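Neurotoxin (Clostridium botulinum, PDB 2QN0) is the light chain protease of botulinum neurotoxin type C1, a zinc metalloprotease that probably cleaves SNARE proteins of the nerve terminal. Local coordinates at residues I114-N119 and R298-R303; H236-I241 and I327-F332; R331-V334 and V340-N343. All coordinates share one frame; numbering follows the deposited sequence.

The three contacts tie one end of the clostridial neurotoxin zinc protease together. From the N terminus, the chain leaves helix 101-112 and enters the loop holding 114-119. Helix 223-238, which carries zinc ligands His229 and His233, ends in 236-241. Contact 1 closes a loop when helix 283-304 returns to 114-119. Contact 2 closes next, when the end of helix 319-330 reaches 236-241. Contacts 1 and 2 therefore cross along the chain, and they also touch, because Lys329 NZ reaches Ile114 O. Contact 3 begins on Arg331 and Phe332, where contact 2 ends. It is a short hairpin, in series with contact 1, and its Val342 packs on Arg298 and Ala301.

Contact 1: residues I114-N119 and R298-R303; sequences IPFPGN and RSIAKR
Phe116 holds its CG anti to the backbone N (chi1 179°), which sends the ring out of the loop toward Ile300 and Arg303. Arg303 has CG anti to its carbonyl carbon and an extended chain as far as NE, and its CD approaches the same ring obliquely. The contact packs the loop after helix 101-112 against helix 283-304 of the zinc protease fold, and Pro117 is the centre of an inverse gamma turn in that loop. Ile300 supplies two methyls. Its CD1 makes a CH-pi contact over one face, 4.3 Å from the centroid of the Phe116 ring and 19° off the ring normal. Ile300 CG2 touches Phe116 CD1 at 3.8 Å. On the opposite face lies Pro117 CD, so the ring is sandwiched between its own neighbour and the helix. Leu326 of helix 319-330 packs on Phe116 too, and Phe127 meets its ring edge-to-face. Beyond the ring, Arg303 NH2 comes 3.4 Å from Asn119 O at too poor an angle for a hydrogen bond. Arg303 NH1 bonds to Thr122 O and Asn119 ND2 to Asp132. The Arg303 guanidinium stands 66° from the Phe116 ring plane, and Arg303 CD lies 3.9 Å from Phe116 CZ.

Contact 2: residues H236-I241 and I327-F332; sequences HNLYGI and IRKYRF
Lys329 reaches across to Leu238 and Tyr239 with an almost fully extended side chain. From CB, its CG lies anti to the backbone N (chi1 170°), and this turns the chain toward the end of helix 223-238. Lys329 CG touches Tyr239 CE1 at 3.7 Å. CD lies over one face of the neighbouring Tyr330 ring, offset toward the rim. Lys329 CE comes 4.0 Å from Tyr239 CD1, so the chain climbs over the CD1-CE1 rim of the Tyr239 ring, the two side chains running in opposite directions. At the tip, Lys329 NZ donates a hydrogen bond of 2.8 Å to Leu238 O. The C=O...N angle is 156°, and NZ is tilted 21° from the carbonyl plane. Both helices end here in Schellman motifs. Gly240 has the positive phi at the first end and Arg331 at the second, where Phe332 N bonds back to Ile327 O. The ammonium group thus sits at a helix C-terminus, where the last carbonyls probably favour its positive charge. Lys329 NZ has two further partners: Tyr330 OH at 3.0 Å, and Ile114 O in the loop after helix 101-112. These three oxygens grip the buried ammonium group and fix the end of its chain. Tyr330 OH also bonds to Gly185 O. Tyr239 OH bonds to Asp113, and its ring edge faces the Lys329 carbonyl, with Tyr239 CE1 3.7 Å from Lys329 O in the ring plane.

Contact 3: residues R331-V334 and V340-N343; sequences RFVV and VTVN
Val333 and Thr341 form an antiparallel hydrogen-bonded pair, joined by two backbone bonds. Val333 N donates to Thr341 O at 2.8 Å, and Thr341 N returns the bond to Val333 O at the same length. Both are nearly straight, 172° and 173° at the hydrogen. Val334 and Val340 follow as the non-hydrogen-bonded pair. The motif is a two-stranded beta hairpin between helix 319-330 and helix 344-357. Next to the bonded pair, water 1 joins the backbones by giving a hydrogen bond to Arg331 O and accepting one from Asn343 N. The water also lies at the edge of the Phe332 ring, in its plane.

Phe332 makes apolar contacts with both Val340 and Val342. Its CG is anti to the carbonyl carbon (chi1 -68°), which lays one side of the ring obliquely against Val340 CG1 near CD2 and Val342 CG2 near CE1, while Tyr330 CB covers the other face. Phe332 CB meets Val340 CG1 at 3.6 Å. Val342 CG2 touches Phe332 CE1 at 3.6 Å, the two side chains running the same way. Ile300 and Leu304 of helix 283-304 also pack on Phe332. Val333 and Thr341 share the other face of the hairpin. There Thr341 OG1 bonds to Glu335. Asn343 stands at the N-cap of the following helix, where its OD1 accepts from Lys346 N. Its CB reaches back to the first strand: Asn343 CB lies 3.6 Å from Val333 CG2.

Contact 1: residues I114-N119 and R298-R303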
ATOM      1  N   ILE A 114      -4.989  14.349  -0.261  1.00 16.72           N
ATOM      2  CA  ILE A 114      -5.455  13.876   1.033  1.00 16.02           C
ATOM      3  C   ILE A 114      -6.887  13.351   1.034  1.00 16.54           C
ATOM      4  O   ILE A 114      -7.671  13.633   0.129  1.00 17.57           O
ATOM      5  CB  ILE A 114      -5.397  15.011   2.078  1.00 17.53           C
ATOM      6  CG1 ILE A 114      -6.399  16.107   1.702  1.00 16.87           C
ATOM      7  CG2 ILE A 114      -3.991  15.608   2.129  1.00 16.75           C
ATOM      8  CD1 ILE A 114      -6.703  17.081   2.832  1.00 21.24           C
ATOM      9  N   PRO A 115      -7.237  12.555   2.055  1.00 16.17           N
ATOM     10  CA  PRO A 115      -8.596  12.020   2.151  1.00 15.36           C
ATOM     11  C   PRO A 115      -9.503  13.220   2.386  1.00 16.46           C
ATOM     12  O   PRO A 115      -9.079  14.201   3.001  1.00 15.26           O
ATOM     13  CB  PRO A 115      -8.535  11.148   3.401  1.00 16.42           C
ATOM     14  CG  PRO A 115      -7.118  10.679   3.422  1.00 17.52           C
ATOM     15  CD  PRO A 115      -6.355  11.932   3.057  1.00 17.19           C
ATOM     16  N   PHE A 116     -10.732  13.172   1.887  1.00 15.29           N
ATOM     17  CA  PHE A 116     -11.646  14.274   2.148  1.00 16.49           C
ATOM     18  C   PHE A 116     -11.807  14.247   3.667  1.00 15.52           C
ATOM     19  O   PHE A 116     -11.948  13.177   4.260  1.00 16.95           O
ATOM     20  CB  PHE A 116     -13.007  14.026   1.501  1.00 16.48           C
ATOM     21  CG  PHE A 116     -14.004  15.123   1.762  1.00 17.07           C
ATOM     22  CD1 PHE A 116     -14.213  16.127   0.824  1.00 17.51           C
ATOM     23  CD2 PHE A 116     -14.717  15.159   2.954  1.00 17.72           C
ATOM     24  CE1 PHE A 116     -15.122  17.156   1.073  1.00 17.83           C
ATOM     25  CE2 PHE A 116     -15.627  16.184   3.215  1.00 19.28           C
ATOM     26  CZ  PHE A 116     -15.828  17.182   2.271  1.00 17.18           C
ATOM     27  N   PRO A 117     -11.780  15.419   4.322  1.00 16.25           N
ATOM     28  CA  PRO A 117     -11.931  15.424   5.780  1.00 17.73           C
ATOM     29  C   PRO A 117     -13.361  15.148   6.236  1.00 18.89           C
ATOM     30  O   PRO A 117     -14.124  16.071   6.523  1.00 18.60           O
ATOM     31  CB  PRO A 117     -11.443  16.819   6.170  1.00 16.15           C
ATOM     32  CG  PRO A 117     -11.834  17.648   4.994  1.00 19.60           C
ATOM     33  CD  PRO A 117     -11.465  16.765   3.816  1.00 16.57           C
ATOM     34  N   GLY A 118     -13.713  13.868   6.295  1.00 18.99           N
ATOM     35  CA  GLY A 118     -15.043  13.486   6.724  1.00 19.98           C
ATOM     36  C   GLY A 118     -15.448  12.101   6.265  1.00 20.85           C
ATOM     37  O   GLY A 118     -14.694  11.412   5.573  1.00 18.86           O
ATOM     38  N   ASN A 119     -16.637  11.679   6.681  1.00 19.66           N
ATOM     39  CA  ASN A 119     -17.175  10.387   6.282  1.00 21.02           C
ATOM     40  C   ASN A 119     -18.683  10.526   6.091  1.00 22.42           C
ATOM     41  O   ASN A 119     -19.213  11.638   6.110  1.00 21.97           O
ATOM     42  CB  ASN A 119     -16.857   9.296   7.316  1.00 19.53           C
ATOM     43  CG  ASN A 119     -17.467   9.569   8.677  1.00 20.76           C
ATOM     44  OD1 ASN A 119     -18.427  10.329   8.804  1.00 20.32           O
ATOM     45  ND2 ASN A 119     -16.919   8.927   9.705  1.00 21.54           N
ATOM     46  N   ARG A 298     -20.060  13.148  -6.872  1.00 19.92           N
ATOM     47  CA  ARG A 298     -21.027  14.230  -7.012  1.00 20.70           C
ATOM     48  C   ARG A 298     -21.439  14.710  -5.629  1.00 19.89           C
ATOM     49  O   ARG A 298     -21.621  15.909  -5.407  1.00 22.42           O
ATOM     50  CB  ARG A 298     -22.261  13.757  -7.791  1.00 21.31           C
ATOM     51  CG  ARG A 298     -21.998  13.526  -9.269  1.00 24.96           C
ATOM     52  CD  ARG A 298     -23.245  13.006  -9.978  1.00 28.75           C
ATOM     53  NE  ARG A 298     -22.988  12.699 -11.384  1.00 32.66           N
ATOM     54  CZ  ARG A 298     -22.727  13.610 -12.316  1.00 36.27           C
ATOM     55  NH1 ARG A 298     -22.689  14.900 -12.003  1.00 37.54           N
ATOM     56  NH2 ARG A 298     -22.500  13.230 -13.567  1.00 34.97           N
ATOM     57  N   SER A 299     -21.586  13.774  -4.696  1.00 18.87           N
ATOM     58  CA  SER A 299     -21.961  14.127  -3.335  1.00 20.44           C
ATOM     59  C   SER A 299     -20.845  14.954  -2.687  1.00 21.70           C
ATOM     60  O   SER A 299     -21.114  15.860  -1.897  1.00 21.61           O
ATOM     61  CB  SER A 299     -22.231  12.864  -2.514  1.00 19.39           C
ATOM     62  OG  SER A 299     -22.657  13.193  -1.204  1.00 25.10           O
ATOM     63  N   ILE A 300     -19.595  14.639  -3.024  1.00 21.17           N
ATOM     64  CA  ILE A 300     -18.450  15.377  -2.486  1.00 21.42           C
ATOM     65  C   ILE A 300     -18.461  16.804  -3.040  1.00 22.43           C
ATOM     66  O   ILE A 300     -18.230  17.765  -2.307  1.00 21.60           O
ATOM     67  CB  ILE A 300     -17.103  14.704  -2.871  1.00 21.46           C
ATOM     68  CG1 ILE A 300     -16.954  13.365  -2.144  1.00 22.89           C
ATOM     69  CG2 ILE A 300     -15.934  15.634  -2.547  1.00 18.69           C
ATOM     70  CD1 ILE A 300     -16.938  13.479  -0.648  1.00 26.28           C
ATOM     71  N   ALA A 301     -18.733  16.940  -4.336  1.00 22.39           N
ATOM     72  CA  ALA A 301     -18.780  18.260  -4.961  1.00 24.42           C
ATOM     73  C   ALA A 301     -19.827  19.116  -4.250  1.00 25.20           C
ATOM     74  O   ALA A 301     -19.617  20.308  -4.016  1.00 24.57           O
ATOM     75  CB  ALA A 301     -19.117  18.133  -6.444  1.00 25.42           C
ATOM     76  N   LYS A 302     -20.953  18.498  -3.904  1.00 25.65           N
ATOM     77  CA  LYS A 302     -22.027  19.196  -3.207  1.00 27.69           C
ATOM     78  C   LYS A 302     -21.520  19.690  -1.855  1.00 27.57           C
ATOM     79  O   LYS A 302     -21.798  20.820  -1.451  1.00 26.53           O
ATOM     80  CB  LYS A 302     -23.222  18.262  -3.002  1.00 31.71           C
ATOM     81  CG  LYS A 302     -24.332  18.856  -2.154  1.00 39.30           C
ATOM     82  CD  LYS A 302     -25.464  17.861  -1.949  1.00 45.06           C
ATOM     83  CE  LYS A 302     -26.560  18.451  -1.078  1.00 48.38           C
ATOM     84  NZ  LYS A 302     -27.130  19.691  -1.678  1.00 51.21           N
ATOM     85  N   ARG A 303     -20.776  18.839  -1.154  1.00 23.55           N
ATOM     86  CA  ARG A 303     -20.229  19.217   0.143  1.00 22.59           C
ATOM     87  C   ARG A 303     -19.306  20.418  -0.022  1.00 22.33           C
ATOM     88  O   ARG A 303     -19.375  21.369   0.754  1.00 23.52           O
ATOM     89  CB  ARG A 303     -19.452  18.049   0.767  1.00 21.09           C
ATOM     90  CG  ARG A 303     -20.321  16.968   1.406  1.00 21.61           C
ATOM     91  CD  ARG A 303     -19.468  15.790   1.870  1.00 20.84           C
ATOM     92  NE  ARG A 303     -20.247  14.735   2.517  1.00 21.02           N
ATOM     93  CZ  ARG A 303     -20.521  14.686   3.819  1.00 20.90           C
ATOM     94  NH1 ARG A 303     -20.083  15.636   4.635  1.00 21.39           N
ATOM     95  NH2 ARG A 303     -21.224  13.674   4.308  1.00 21.90           N
TER

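Contact 2: residues H236-I241 and I327-F332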
ATOM      1  N   HIS A 236      -6.523   3.470  -4.331  1.00 15.07           N
ATOM      2  CA  HIS A 236      -7.969   3.283  -4.364  1.00 14.14           C
ATOM      3  C   HIS A 236      -8.590   3.847  -3.089  1.00 16.09           C
ATOM      4  O   HIS A 236      -9.640   4.495  -3.135  1.00 14.77           O
ATOM      5  CB  HIS A 236      -8.306   1.796  -4.487  1.00 14.78           C
ATOM      6  CG  HIS A 236      -7.673   1.128  -5.667  1.00 16.23           C
ATOM      7  ND1 HIS A 236      -7.492  -0.236  -5.738  1.00 17.57           N
ATOM      8  CD2 HIS A 236      -7.180   1.634  -6.822  1.00 16.16           C
ATOM      9  CE1 HIS A 236      -6.913  -0.541  -6.886  1.00 16.06           C
ATOM     10  NE2 HIS A 236      -6.715   0.575  -7.562  1.00 16.46           N
ATOM     11  N   ASN A 237      -7.932   3.610  -1.955  1.00 13.27           N
ATOM     12  CA  ASN A 237      -8.419   4.087  -0.659  1.00 13.68           C
ATOM     13  C   ASN A 237      -8.374   5.608  -0.532  1.00 14.33           C
ATOM     14  O   ASN A 237      -9.278   6.217   0.034  1.00 15.55           O
ATOM     15  CB  ASN A 237      -7.601   3.490   0.493  1.00 14.63           C
ATOM     16  CG  ASN A 237      -7.787   1.994   0.638  1.00 17.40           C
ATOM     17  OD1 ASN A 237      -8.818   1.445   0.259  1.00 14.89           O
ATOM     18  ND2 ASN A 237      -6.789   1.327   1.212  1.00 15.29           N
ATOM     19  N   LEU A 238      -7.306   6.210  -1.036  1.00 14.10           N
ATOM     20  CA  LEU A 238      -7.147   7.655  -0.967  1.00 14.19           C
ATOM     21  C   LEU A 238      -8.192   8.383  -1.808  1.00 14.34           C
ATOM     22  O   LEU A 238      -8.736   9.402  -1.389  1.00 13.78           O
ATOM     23  CB  LEU A 238      -5.748   8.049  -1.445  1.00 13.73           C
ATOM     24  CG  LEU A 238      -5.458   9.551  -1.532  1.00 15.17           C
ATOM     25  CD1 LEU A 238      -5.726  10.213  -0.176  1.00 14.88           C
ATOM     26  CD2 LEU A 238      -4.010   9.763  -1.969  1.00 15.63           C
ATOM     27  N   TYR A 239      -8.465   7.855  -2.998  1.00 13.09           N
ATOM     28  CA  TYR A 239      -9.431   8.478  -3.898  1.00 14.25           C
ATOM     29  C   TYR A 239     -10.870   8.012  -3.690  1.00 15.42           C
ATOM     30  O   TYR A 239     -11.773   8.388  -4.442  1.00 14.98           O
ATOM     31  CB  TYR A 239      -8.981   8.272  -5.342  1.00 15.71           C
ATOM     32  CG  TYR A 239      -7.769   9.114  -5.672  1.00 16.34           C
ATOM     33  CD1 TYR A 239      -7.908  10.455  -6.035  1.00 18.64           C
ATOM     34  CD2 TYR A 239      -6.480   8.595  -5.548  1.00 16.83           C
ATOM     35  CE1 TYR A 239      -6.793  11.260  -6.264  1.00 17.59           C
ATOM     36  CE2 TYR A 239      -5.359   9.391  -5.774  1.00 18.05           C
ATOM     37  CZ  TYR A 239      -5.523  10.719  -6.130  1.00 21.02           C
ATOM     38  OH  TYR A 239      -4.415  11.506  -6.345  1.00 22.85           O
ATOM     39  N   GLY A 240     -11.070   7.195  -2.661  1.00 13.86           N
ATOM     40  CA  GLY A 240     -12.402   6.725  -2.318  1.00 15.71           C
ATOM     41  C   GLY A 240     -13.105   5.830  -3.318  1.00 15.83           C
ATOM     42  O   GLY A 240     -14.334   5.874  -3.435  1.00 16.75           O
ATOM     43  N   ILE A 241     -12.342   5.009  -4.030  1.00 14.63           N
ATOM     44  CA  ILE A 241     -12.937   4.110  -5.008  1.00 14.55           C
ATOM     45  C   ILE A 241     -12.680   2.637  -4.699  1.00 15.18           C
ATOM     46  O   ILE A 241     -12.797   1.781  -5.579  1.00 15.30           O
ATOM     47  CB  ILE A 241     -12.431   4.417  -6.433  1.00 14.08           C
ATOM     48  CG1 ILE A 241     -10.912   4.225  -6.509  1.00 14.70           C
ATOM     49  CG2 ILE A 241     -12.810   5.842  -6.811  1.00 14.97           C
ATOM     50  CD1 ILE A 241     -10.372   4.200  -7.920  1.00 17.79           C
ATOM     51  N   ILE A 327     -10.535  20.127  -4.673  1.00 19.06           N
ATOM     52  CA  ILE A 327     -11.012  20.334  -6.037  1.00 19.58           C
ATOM     53  C   ILE A 327      -9.962  19.781  -7.001  1.00 20.02           C
ATOM     54  O   ILE A 327     -10.295  19.125  -7.989  1.00 19.30           O
ATOM     55  CB  ILE A 327     -11.242  21.838  -6.328  1.00 21.05           C
ATOM     56  CG1 ILE A 327     -12.487  22.321  -5.578  1.00 19.96           C
ATOM     57  CG2 ILE A 327     -11.374  22.066  -7.831  1.00 20.38           C
ATOM     58  CD1 ILE A 327     -12.699  23.826  -5.623  1.00 20.61           C
ATOM     59  N   ARG A 328      -8.687  20.036  -6.706  1.00 18.85           N
ATOM     60  CA  ARG A 328      -7.604  19.538  -7.551  1.00 19.00           C
ATOM     61  C   ARG A 328      -7.489  18.014  -7.472  1.00 18.65           C
ATOM     62  O   ARG A 328      -7.249  17.350  -8.479  1.00 18.51           O
ATOM     63  CB  ARG A 328      -6.262  20.167  -7.151  1.00 21.55           C
ATOM     64  CG  ARG A 328      -6.119  21.645  -7.509  1.00 25.24           C
ATOM     65  CD  ARG A 328      -4.667  22.107  -7.380  1.00 28.22           C
ATOM     66  NE  ARG A 328      -4.189  22.130  -5.997  1.00 31.25           N
ATOM     67  CZ  ARG A 328      -4.382  23.136  -5.149  1.00 32.66           C
ATOM     68  NH1 ARG A 328      -5.047  24.218  -5.530  1.00 32.25           N
ATOM     69  NH2 ARG A 328      -3.898  23.065  -3.915  1.00 33.15           N
ATOM     70  N   LYS A 329      -7.652  17.465  -6.271  1.00 17.08           N
ATOM     71  CA  LYS A 329      -7.572  16.019  -6.068  1.00 16.16           C
ATOM     72  C   LYS A 329      -8.554  15.262  -6.964  1.00 17.04           C
ATOM     73  O   LYS A 329      -8.176  14.355  -7.705  1.00 18.38           O
ATOM     74  CB  LYS A 329      -7.889  15.671  -4.611  1.00 15.33           C
ATOM     75  CG  LYS A 329      -8.061  14.176  -4.349  1.00 14.53           C
ATOM     76  CD  LYS A 329      -8.540  13.907  -2.929  1.00 14.56           C
ATOM     77  CE  LYS A 329      -8.770  12.415  -2.695  1.00 13.99           C
ATOM     78  NZ  LYS A 329      -9.412  12.157  -1.372  1.00 15.07           N
ATOM     79  N   TYR A 330      -9.818  15.651  -6.877  1.00 17.87           N
ATOM     80  CA  TYR A 330     -10.881  15.002  -7.636  1.00 17.67           C
ATOM     81  C   TYR A 330     -11.030  15.501  -9.069  1.00 19.23           C
ATOM     82  O   TYR A 330     -11.851  14.983  -9.829  1.00 19.36           O
ATOM     83  CB  TYR A 330     -12.201  15.172  -6.886  1.00 17.93           C
ATOM     84  CG  TYR A 330     -12.216  14.521  -5.518  1.00 18.00           C
ATOM     85  CD1 TYR A 330     -12.170  13.135  -5.385  1.00 18.15           C
ATOM     86  CD2 TYR A 330     -12.282  15.291  -4.357  1.00 17.18           C
ATOM     87  CE1 TYR A 330     -12.194  12.530  -4.132  1.00 18.05           C
ATOM     88  CE2 TYR A 330     -12.305  14.695  -3.095  1.00 17.24           C
ATOM     89  CZ  TYR A 330     -12.262  13.312  -2.993  1.00 17.05           C
ATOM     90  OH  TYR A 330     -12.293  12.702  -1.758  1.00 16.23           O
ATOM     91  N   ARG A 331     -10.233  16.500  -9.433  1.00 18.49           N
ATOM     92  CA  ARG A 331     -10.266  17.080 -10.774  1.00 19.61           C
ATOM     93  C   ARG A 331     -11.645  17.637 -11.118  1.00 20.23           C
ATOM     94  O   ARG A 331     -12.137  17.475 -12.237  1.00 20.10           O
ATOM     95  CB  ARG A 331      -9.837  16.039 -11.812  1.00 20.66           C
ATOM     96  CG  ARG A 331      -8.424  15.517 -11.570  1.00 22.01           C
ATOM     97  CD  ARG A 331      -7.966  14.552 -12.641  1.00 25.87           C
ATOM     98  NE  ARG A 331      -6.660  13.982 -12.314  1.00 26.38           N
ATOM     99  CZ  ARG A 331      -6.023  13.088 -13.064  1.00 28.94           C
ATOM    100  NH1 ARG A 331      -6.568  12.654 -14.194  1.00 24.08           N
ATOM    101  NH2 ARG A 331      -4.843  12.620 -12.680  1.00 27.78           N
ATOM    102  N   PHE A 332     -12.262  18.295 -10.144  1.00 19.81           N
ATOM    103  CA  PHE A 332     -13.572  18.893 -10.350  1.00 20.83           C
ATOM    104  C   PHE A 332     -13.406  20.180 -11.142  1.00 23.12           C
ATOM    105  O   PHE A 332     -12.293  20.680 -11.312  1.00 21.43           O
ATOM    106  CB  PHE A 332     -14.251  19.210  -9.014  1.00 20.01           C
ATOM    107  CG  PHE A 332     -14.656  17.994  -8.220  1.00 20.76           C
ATOM    108  CD1 PHE A 332     -15.027  16.813  -8.858  1.00 19.90           C
ATOM    109  CD2 PHE A 332     -14.734  18.057  -6.832  1.00 19.63           C
ATOM    110  CE1 PHE A 332     -15.475  15.716  -8.125  1.00 18.77           C
ATOM    111  CE2 PHE A 332     -15.181  16.965  -6.089  1.00 19.75           C
ATOM    112  CZ  PHE A 332     -15.554  15.790  -6.742  1.00 20.91           C
TER

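Contact 3: residues R331-V334 and V340-N343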
ATOM      1  N   ARG A 331     -10.233  16.500  -9.433  1.00 18.49           N
ATOM      2  CA  ARG A 331     -10.266  17.080 -10.774  1.00 19.61           C
ATOM      3  C   ARG A 331     -11.645  17.637 -11.118  1.00 20.23           C
ATOM      4  O   ARG A 331     -12.137  17.475 -12.237  1.00 20.10           O
ATOM      5  CB  ARG A 331      -9.837  16.039 -11.812  1.00 20.66           C
ATOM      6  CG  ARG A 331      -8.424  15.517 -11.570  1.00 22.01           C
ATOM      7  CD  ARG A 331      -7.966  14.552 -12.641  1.00 25.87           C
ATOM      8  NE  ARG A 331      -6.660  13.982 -12.314  1.00 26.38           N
ATOM      9  CZ  ARG A 331      -6.023  13.088 -13.064  1.00 28.94           C
ATOM     10  NH1 ARG A 331      -6.568  12.654 -14.194  1.00 24.08           N
ATOM     11  NH2 ARG A 331      -4.843  12.620 -12.680  1.00 27.78           N
ATOM     12  N   PHE A 332     -12.262  18.295 -10.144  1.00 19.81           N
ATOM     13  CA  PHE A 332     -13.572  18.893 -10.350  1.00 20.83           C
ATOM     14  C   PHE A 332     -13.406  20.180 -11.142  1.00 23.12           C
ATOM     15  O   PHE A 332     -12.293  20.680 -11.312  1.00 21.43           O
ATOM     16  CB  PHE A 332     -14.251  19.210  -9.014  1.00 20.01           C
ATOM     17  CG  PHE A 332     -14.656  17.994  -8.220  1.00 20.76           C
ATOM     18  CD1 PHE A 332     -15.027  16.813  -8.858  1.00 19.90           C
ATOM     19  CD2 PHE A 332     -14.734  18.057  -6.832  1.00 19.63           C
ATOM     20  CE1 PHE A 332     -15.475  15.716  -8.125  1.00 18.77           C
ATOM     21  CE2 PHE A 332     -15.181  16.965  -6.089  1.00 19.75           C
ATOM     22  CZ  PHE A 332     -15.554  15.790  -6.742  1.00 20.91           C
ATOM     23  N   VAL A 333     -14.523  20.710 -11.627  1.00 24.95           N
ATOM     24  CA  VAL A 333     -14.515  21.947 -12.395  1.00 28.04           C
ATOM     25  C   VAL A 333     -15.176  23.043 -11.573  1.00 29.11           C
ATOM     26  O   VAL A 333     -16.090  22.779 -10.791  1.00 28.02           O
ATOM     27  CB  VAL A 333     -15.288  21.787 -13.725  1.00 28.80           C
ATOM     28  CG1 VAL A 333     -15.332  23.118 -14.470  1.00 31.26           C
ATOM     29  CG2 VAL A 333     -14.624  20.724 -14.581  1.00 30.31           C
ATOM     30  N   VAL A 334     -14.701  24.271 -11.742  1.00 31.62           N
ATOM     31  CA  VAL A 334     -15.267  25.400 -11.022  1.00 34.62           C
ATOM     32  C   VAL A 334     -15.960  26.315 -12.018  1.00 37.08           C
ATOM     33  O   VAL A 334     -15.315  26.892 -12.894  1.00 36.61           O
ATOM     34  CB  VAL A 334     -14.180  26.199 -10.280  1.00 34.14           C
ATOM     35  CG1 VAL A 334     -14.812  27.371  -9.544  1.00 34.07           C
ATOM     36  CG2 VAL A 334     -13.446  25.291  -9.302  1.00 32.90           C
ATOM     37  N   VAL A 340     -18.857  24.242  -7.591  1.00 28.67           N
ATOM     38  CA  VAL A 340     -18.023  23.101  -7.944  1.00 26.21           C
ATOM     39  C   VAL A 340     -18.874  22.019  -8.600  1.00 24.72           C
ATOM     40  O   VAL A 340     -19.858  21.562  -8.020  1.00 25.79           O
ATOM     41  CB  VAL A 340     -17.347  22.500  -6.694  1.00 24.81           C
ATOM     42  CG1 VAL A 340     -16.463  21.323  -7.094  1.00 23.74           C
ATOM     43  CG2 VAL A 340     -16.518  23.568  -5.984  1.00 24.68           C
ATOM     44  N   THR A 341     -18.488  21.610  -9.803  1.00 25.41           N
ATOM     45  CA  THR A 341     -19.224  20.573 -10.517  1.00 26.76           C
ATOM     46  C   THR A 341     -18.308  19.444 -10.973  1.00 26.82           C
ATOM     47  O   THR A 341     -17.096  19.624 -11.113  1.00 24.41           O
ATOM     48  CB  THR A 341     -19.936  21.144 -11.758  1.00 26.24           C
ATOM     49  OG1 THR A 341     -18.967  21.698 -12.654  1.00 27.71           O
ATOM     50  CG2 THR A 341     -20.923  22.233 -11.351  1.00 28.81           C
ATOM     51  N   VAL A 342     -18.901  18.279 -11.209  1.00 27.39           N
ATOM     52  CA  VAL A 342     -18.152  17.116 -11.662  1.00 28.37           C
ATOM     53  C   VAL A 342     -18.225  17.005 -13.182  1.00 30.22           C
ATOM     54  O   VAL A 342     -19.310  17.006 -13.763  1.00 31.44           O
ATOM     55  CB  VAL A 342     -18.715  15.810 -11.057  1.00 27.83           C
ATOM     56  CG1 VAL A 342     -17.855  14.631 -11.485  1.00 29.20           C
ATOM     57  CG2 VAL A 342     -18.767  15.913  -9.540  1.00 29.03           C
ATOM     58  N   ASN A 343     -17.065  16.926 -13.821  1.00 29.93           N
ATOM     59  CA  ASN A 343     -16.993  16.783 -15.269  1.00 29.96           C
ATOM     60  C   ASN A 343     -16.808  15.289 -15.527  1.00 31.18           C
ATOM     61  O   ASN A 343     -15.800  14.711 -15.123  1.00 29.47           O
ATOM     62  CB  ASN A 343     -15.802  17.576 -15.815  1.00 31.76           C
ATOM     63  CG  ASN A 343     -15.616  17.402 -17.311  1.00 34.15           C
ATOM     64  OD1 ASN A 343     -15.311  16.310 -17.789  1.00 34.65           O
ATOM     65  ND2 ASN A 343     -15.799  18.485 -18.059  1.00 35.04           N
TER
HETATM   66  O   HOH W   1     -14.602  16.181 -12.670  1.00 24.82           O